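PDB 6GUO: siderophore enterobactin esterase from Emericella nidulans, which hydrolyses the ester bonds of the bacterial siderophore enterobactin, so that its iron can be released inside the fungal cell. Local coordinates for residues D105-E117 with P190-E202. Sequence-based numbering, arbitrary orientation.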
loop_
_atom_site.group_PDB
_atom_site.type_symbol
_atom_site.label_atom_id
_atom_site.label_comp_id
_atom_site.label_asym_id
_atom_site.label_seq_id
_atom_site.Cartn_x
_atom_site.Cartn_y
_atom_site.Cartn_z
ATOM N N ASP A 105 -7.129 10.012 21.424
ATOM C CA ASP A 105 -8.208 10.025 20.438
ATOM C C ASP A 105 -8.839 8.660 20.163
ATOM O O ASP A 105 -10.034 8.593 19.881
ATOM C CB ASP A 105 -7.749 10.631 19.102
ATOM C CG ASP A 105 -7.633 12.143 19.145
ATOM O OD1 ASP A 105 -6.742 12.672 18.459
ATOM O OD2 ASP A 105 -8.420 12.810 19.843
ATOM N N LEU A 106 -8.049 7.593 20.251
ATOM C CA LEU A 106 -8.476 6.270 19.792
ATOM C C LEU A 106 -8.891 5.283 20.887
ATOM O O LEU A 106 -9.438 4.229 20.569
ATOM C CB LEU A 106 -7.365 5.654 18.923
ATOM C CG LEU A 106 -6.976 6.485 17.694
ATOM C CD1 LEU A 106 -5.812 5.839 16.954
ATOM C CD2 LEU A 106 -8.157 6.680 16.753
ATOM N N THR A 107 -8.655 5.606 22.158
ATOM C CA THR A 107 -9.023 4.709 23.257
ATOM C C THR A 107 -10.328 5.156 23.917
ATOM O O THR A 107 -10.511 6.349 24.175
ATOM C CB THR A 107 -7.924 4.627 24.320
ATOM O OG1 THR A 107 -7.580 5.944 24.766
ATOM C CG2 THR A 107 -6.686 3.934 23.748
ATOM N N PRO A 108 -11.243 4.203 24.183
ATOM C CA PRO A 108 -12.530 4.579 24.769
ATOM C C PRO A 108 -12.448 4.906 26.259
ATOM O O PRO A 108 -11.553 4.409 26.950
ATOM C CB PRO A 108 -13.398 3.344 24.527
ATOM C CG PRO A 108 -12.441 2.208 24.481
ATOM C CD PRO A 108 -11.175 2.759 23.889
ATOM N N PRO A 109 -13.373 5.751 26.752
ATOM C CA PRO A 109 -13.405 6.037 28.179
ATOM C C PRO A 109 -13.909 4.814 28.935
ATOM O O PRO A 109 -14.824 4.133 28.464
ATOM C CB PRO A 109 -14.386 7.204 28.283
ATOM C CG PRO A 109 -15.311 7.014 27.139
ATOM C CD PRO A 109 -14.520 6.352 26.045
ATOM N N CYS A 110 -13.290 4.535 30.076
ATOM C CA CYS A 110 -13.582 3.347 30.874
ATOM C C CYS A 110 -13.720 3.735 32.338
ATOM O O CYS A 110 -13.143 4.732 32.779
ATOM C CB CYS A 110 -12.458 2.319 30.725
ATOM S SG CYS A 110 -12.267 1.634 29.062
ATOM N N ASP A 111 -14.481 2.939 33.085
ATOM C CA ASP A 111 -14.648 3.155 34.527
ATOM C C ASP A 111 -13.328 2.925 35.265
ATOM O O ASP A 111 -13.008 3.654 36.205
ATOM C CB ASP A 111 -15.749 2.248 35.102
ATOM C CG ASP A 111 -17.143 2.579 34.558
ATOM O OD1 ASP A 111 -17.990 1.661 34.517
ATOM O OD2 ASP A 111 -17.400 3.744 34.178
ATOM N N HIS A 112 -12.567 1.920 34.829
ATOM C CA HIS A 112 -11.239 1.637 35.374
ATOM C C HIS A 112 -10.213 1.559 34.246
ATOM O O HIS A 112 -10.531 1.109 33.141
ATOM C CB HIS A 112 -11.263 0.333 36.176
ATOM C CG HIS A 112 -12.264 0.335 37.291
ATOM N ND1 HIS A 112 -11.974 0.811 38.552
ATOM C CD2 HIS A 112 -13.558 -0.064 37.328
ATOM C CE1 HIS A 112 -13.044 0.696 39.320
ATOM N NE2 HIS A 112 -14.018 0.168 38.601
ATOM N N TYR A 113 -8.992 2.010 34.537
ATOM C CA TYR A 113 -7.905 2.063 33.562
ATOM C C TYR A 113 -6.653 1.360 34.091
ATOM O O TYR A 113 -6.236 1.589 35.225
ATOM C CB TYR A 113 -7.588 3.517 33.206
ATOM C CG TYR A 113 -6.386 3.696 32.301
ATOM C CD1 TYR A 113 -5.227 4.322 32.764
ATOM C CD2 TYR A 113 -6.403 3.237 30.981
ATOM C CE1 TYR A 113 -4.122 4.488 31.940
ATOM C CE2 TYR A 113 -5.302 3.399 30.151
ATOM C CZ TYR A 113 -4.165 4.028 30.633
ATOM O OH TYR A 113 -3.069 4.192 29.819
ATOM N N ILE A 114 -6.075 0.506 33.248
ATOM C CA ILE A 114 -4.828 -0.205 33.515
ATOM C C ILE A 114 -3.868 0.203 32.395
ATOM O O ILE A 114 -4.138 -0.103 31.234
ATOM C CB ILE A 114 -5.041 -1.739 33.489
ATOM C CG1 ILE A 114 -5.993 -2.174 34.616
ATOM C CG2 ILE A 114 -3.715 -2.492 33.583
ATOM C CD1 ILE A 114 -7.453 -2.243 34.213
ATOM N N PRO A 115 -2.760 0.900 32.726
ATOM C CA PRO A 115 -1.849 1.350 31.666
ATOM C C PRO A 115 -1.137 0.218 30.916
ATOM O O PRO A 115 -0.932 -0.853 31.484
ATOM C CB PRO A 115 -0.825 2.215 32.413
ATOM C CG PRO A 115 -0.937 1.814 33.839
ATOM C CD PRO A 115 -2.370 1.445 34.039
ATOM N N PRO A 116 -0.768 0.453 29.640
ATOM C CA PRO A 116 0.046 -0.519 28.908
ATOM C C PRO A 116 1.452 -0.704 29.479
ATOM O O PRO A 116 1.978 0.178 30.164
ATOM C CB PRO A 116 0.137 0.080 27.500
ATOM C CG PRO A 116 -1.062 0.945 27.379
ATOM C CD PRO A 116 -1.272 1.515 28.747
ATOM N N GLU A 117 2.035 -1.859 29.176
ATOM C CA GLU A 117 3.406 -2.183 29.550
ATOM C C GLU A 117 4.365 -1.528 28.559
ATOM O O GLU A 117 4.101 -1.508 27.357
ATOM C CB GLU A 117 3.594 -3.701 29.533
ATOM C CG GLU A 117 4.969 -4.192 29.957
ATOM C CD GLU A 117 5.319 -5.530 29.340
ATOM O OE1 GLU A 117 5.587 -5.577 28.118
ATOM O OE2 GLU A 117 5.324 -6.533 30.079
ATOM N N PRO A 190 -6.505 -5.016 15.689
ATOM C CA PRO A 190 -7.078 -4.181 16.747
ATOM C C PRO A 190 -6.472 -4.512 18.106
ATOM O O PRO A 190 -6.257 -5.688 18.412
ATOM C CB PRO A 190 -8.561 -4.551 16.716
ATOM C CG PRO A 190 -8.575 -5.948 16.199
ATOM C CD PRO A 190 -7.491 -5.974 15.163
ATOM N N SER A 191 -6.207 -3.484 18.907
ATOM C CA SER A 191 -5.584 -3.656 20.219
ATOM C C SER A 191 -6.596 -4.176 21.244
ATOM O O SER A 191 -6.920 -3.499 22.227
ATOM C CB SER A 191 -4.958 -2.337 20.681
ATOM O OG SER A 191 -4.054 -1.854 19.708
ATOM N N ILE A 192 -7.066 -5.401 21.019
ATOM C CA ILE A 192 -8.103 -6.013 21.852
ATOM C C ILE A 192 -7.599 -6.158 23.291
ATOM O O ILE A 192 -8.357 -5.929 24.230
ATOM C CB ILE A 192 -8.606 -7.352 21.245
ATOM C CG1 ILE A 192 -9.388 -7.056 19.956
ATOM C CG2 ILE A 192 -9.489 -8.120 22.231
ATOM C CD1 ILE A 192 -9.724 -8.262 19.106
ATOM N N TRP A 193 -6.312 -6.479 23.443
ATOM C CA TRP A 193 -5.621 -6.512 24.748
ATOM C C TRP A 193 -5.803 -5.279 25.644
ATOM O O TRP A 193 -5.760 -5.404 26.868
ATOM C CB TRP A 193 -4.111 -6.744 24.551
ATOM C CG TRP A 193 -3.413 -5.645 23.797
ATOM C CD1 TRP A 193 -3.211 -5.575 22.448
ATOM C CD2 TRP A 193 -2.829 -4.459 24.351
ATOM N NE1 TRP A 193 -2.541 -4.421 22.127
ATOM C CE2 TRP A 193 -2.293 -3.715 23.274
ATOM C CE3 TRP A 193 -2.704 -3.954 25.653
ATOM C CZ2 TRP A 193 -1.640 -2.491 23.459
ATOM C CZ3 TRP A 193 -2.056 -2.731 25.838
ATOM C CH2 TRP A 193 -1.537 -2.015 24.743
ATOM N N TRP A 194 -5.980 -4.105 25.035
ATOM C CA TRP A 194 -5.955 -2.826 25.752
ATOM C C TRP A 194 -6.845 -2.772 26.996
ATOM O O TRP A 194 -8.014 -3.155 26.956
ATOM C CB TRP A 194 -6.312 -1.666 24.814
ATOM C CG TRP A 194 -6.231 -0.340 25.495
ATOM C CD1 TRP A 194 -5.105 0.387 25.745
ATOM C CD2 TRP A 194 -7.320 0.403 26.043
ATOM N NE1 TRP A 194 -5.427 1.551 26.404
ATOM C CE2 TRP A 194 -6.781 1.584 26.600
ATOM C CE3 TRP A 194 -8.703 0.191 26.111
ATOM C CZ2 TRP A 194 -7.578 2.549 27.223
ATOM C CZ3 TRP A 194 -9.497 1.151 26.731
ATOM C CH2 TRP A 194 -8.928 2.317 27.275
ATOM N N ASN A 195 -6.260 -2.291 28.092
ATOM C CA ASN A 195 -6.959 -2.101 29.355
ATOM C C ASN A 195 -7.682 -3.369 29.815
ATOM O O ASN A 195 -8.904 -3.382 29.981
ATOM C CB ASN A 195 -7.933 -0.921 29.237
ATOM C CG ASN A 195 -8.504 -0.510 30.570
ATOM O OD1 ASN A 195 -7.848 -0.660 31.599
ATOM N ND2 ASN A 195 -9.735 0.002 30.563
ATOM N N ASN A 196 -6.910 -4.440 29.992
ATOM C CA ASN A 196 -7.440 -5.744 30.404
ATOM C C ASN A 196 -8.622 -6.180 29.521
ATOM O O ASN A 196 -9.658 -6.637 30.012
ATOM C CB ASN A 196 -7.832 -5.701 31.891
ATOM C CG ASN A 196 -8.070 -7.082 32.482
ATOM O OD1 ASN A 196 -7.553 -8.085 31.991
ATOM N ND2 ASN A 196 -8.863 -7.136 33.546
ATOM N N ARG A 197 -8.451 -6.006 28.211
ATOM C CA ARG A 197 -9.456 -6.369 27.212
ATOM C C ARG A 197 -10.841 -5.764 27.456
ATOM O O ARG A 197 -11.861 -6.435 27.294
ATOM C CB ARG A 197 -9.532 -7.890 27.074
ATOM C CG ARG A 197 -8.247 -8.497 26.549
ATOM C CD ARG A 197 -8.442 -9.961 26.224
ATOM N NE ARG A 197 -8.738 -10.715 27.437
ATOM C CZ ARG A 197 -9.336 -11.904 27.488
ATOM N NH1 ARG A 197 -9.731 -12.539 26.384
ATOM N NH2 ARG A 197 -9.543 -12.468 28.673
ATOM N N SER A 198 -10.866 -4.482 27.807
ATOM C CA SER A 198 -12.126 -3.789 28.089
ATOM C C SER A 198 -13.085 -3.747 26.888
ATOM O O SER A 198 -14.299 -3.688 27.093
ATOM C CB SER A 198 -11.876 -2.370 28.615
ATOM O OG SER A 198 -11.270 -1.551 27.632
ATOM N N ILE A 199 -12.557 -3.800 25.657
ATOM C CA ILE A 199 -13.404 -3.807 24.446
ATOM C C ILE A 199 -14.354 -5.010 24.383
ATOM O O ILE A 199 -15.410 -4.923 23.763
ATOM C CB ILE A 199 -12.570 -3.714 23.131
ATOM C CG1 ILE A 199 -13.422 -3.238 21.941
ATOM C CG2 ILE A 199 -11.915 -5.048 22.780
ATOM C CD1 ILE A 199 -13.843 -1.785 22.000
ATOM N N LEU A 200 -13.975 -6.122 25.014
ATOM C CA LEU A 200 -14.818 -7.320 25.047
ATOM C C LEU A 200 -16.083 -7.142 25.893
ATOM O O LEU A 200 -17.106 -7.770 25.609
ATOM C CB LEU A 200 -14.010 -8.538 25.515
ATOM C CG LEU A 200 -12.786 -8.900 24.663
ATOM C CD1 LEU A 200 -12.187 -10.213 25.147
ATOM C CD2 LEU A 200 -13.107 -8.978 23.174
ATOM N N THR A 201 -16.016 -6.289 26.913
ATOM C CA THR A 201 -17.215 -5.865 27.651
ATOM C C THR A 201 -18.206 -5.189 26.698
ATOM O O THR A 201 -19.393 -5.513 26.701
ATOM C CB THR A 201 -16.866 -4.905 28.809
ATOM O OG1 THR A 201 -15.821 -5.475 29.605
ATOM C CG2 THR A 201 -18.089 -4.636 29.698
ATOM N N GLU A 202 -17.703 -4.278 25.864
ATOM C CA GLU A 202 -18.539 -3.600 24.866
ATOM C C GLU A 202 -19.031 -4.563 23.780
ATOM O O GLU A 202 -20.177 -4.474 23.359
ATOM C CB GLU A 202 -17.800 -2.415 24.244
ATOM C CG GLU A 202 -17.480 -1.320 25.252
ATOM C CD GLU A 202 -16.899 -0.068 24.622
ATOM O OE1 GLU A 202 -16.343 -0.146 23.506
ATOM O OE2 GLU A 202 -16.995 1.005 25.254
HETATM O O HOH W 1 -3.826 3.820 27.008
HETATM O O HOH W 2 -3.672 -1.306 28.866
#
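N195 ties 190-202 to 105-117 through both ends of its amide. Its CB sits over one face of the W194 indole, offset toward the rim. With chi1 at -170°, CG lies opposite the backbone N, which carries the amide to the 105-117 loop. There ND2 donates to H112 O at 2.9 Å. This bond is nearly straight (164°) and lies in the plane of the H112 carbonyl. ND2 also lies 3.4 Å from C110 SG. OD1 accepts from I114 N at 2.7 Å, with the donor 36° out of the N195 carbonyl plane. Two bonds to the backbone either side of Y113 thus fix the rotation of the amide. A water joins the two backbones, from I114 O to N195 N.

The enzyme is an alpha/beta-hydrolase, and 190-202 follows its strand 184-188. The S191 backbone is hydrogen-bonded to that of S165, at the likely nucleophile elbow. The end of 105-117 probably forms part of the proline-rich insertion, a kinked turn that narrows the active site. Enterobactin can still enter, but the flat triacetylfusarinine C cannot.

W194 packs against the same loop. T107 covers the indole face opposite N195, its CG2 making a CH-pi contact with the five-membered ring. P108 CD reaches W194 CZ3 at 3.7 Å. The same CZ3 meets C110 SG, a sulfur-aromatic contact that comes in obliquely. Y113 turns its ring edge to W194, with CE2 3.8 Å from CZ2. A water in the indole plane accepts from W194 NE1 at 2.8 Å and also bonds Y113 OH. H128 stacks on the Y113 ring. Farther along, P116 CB meets the edge of W193 at CH2, 3.8 Å away, while Y166 of helix 166-177 touches both P116 and W194.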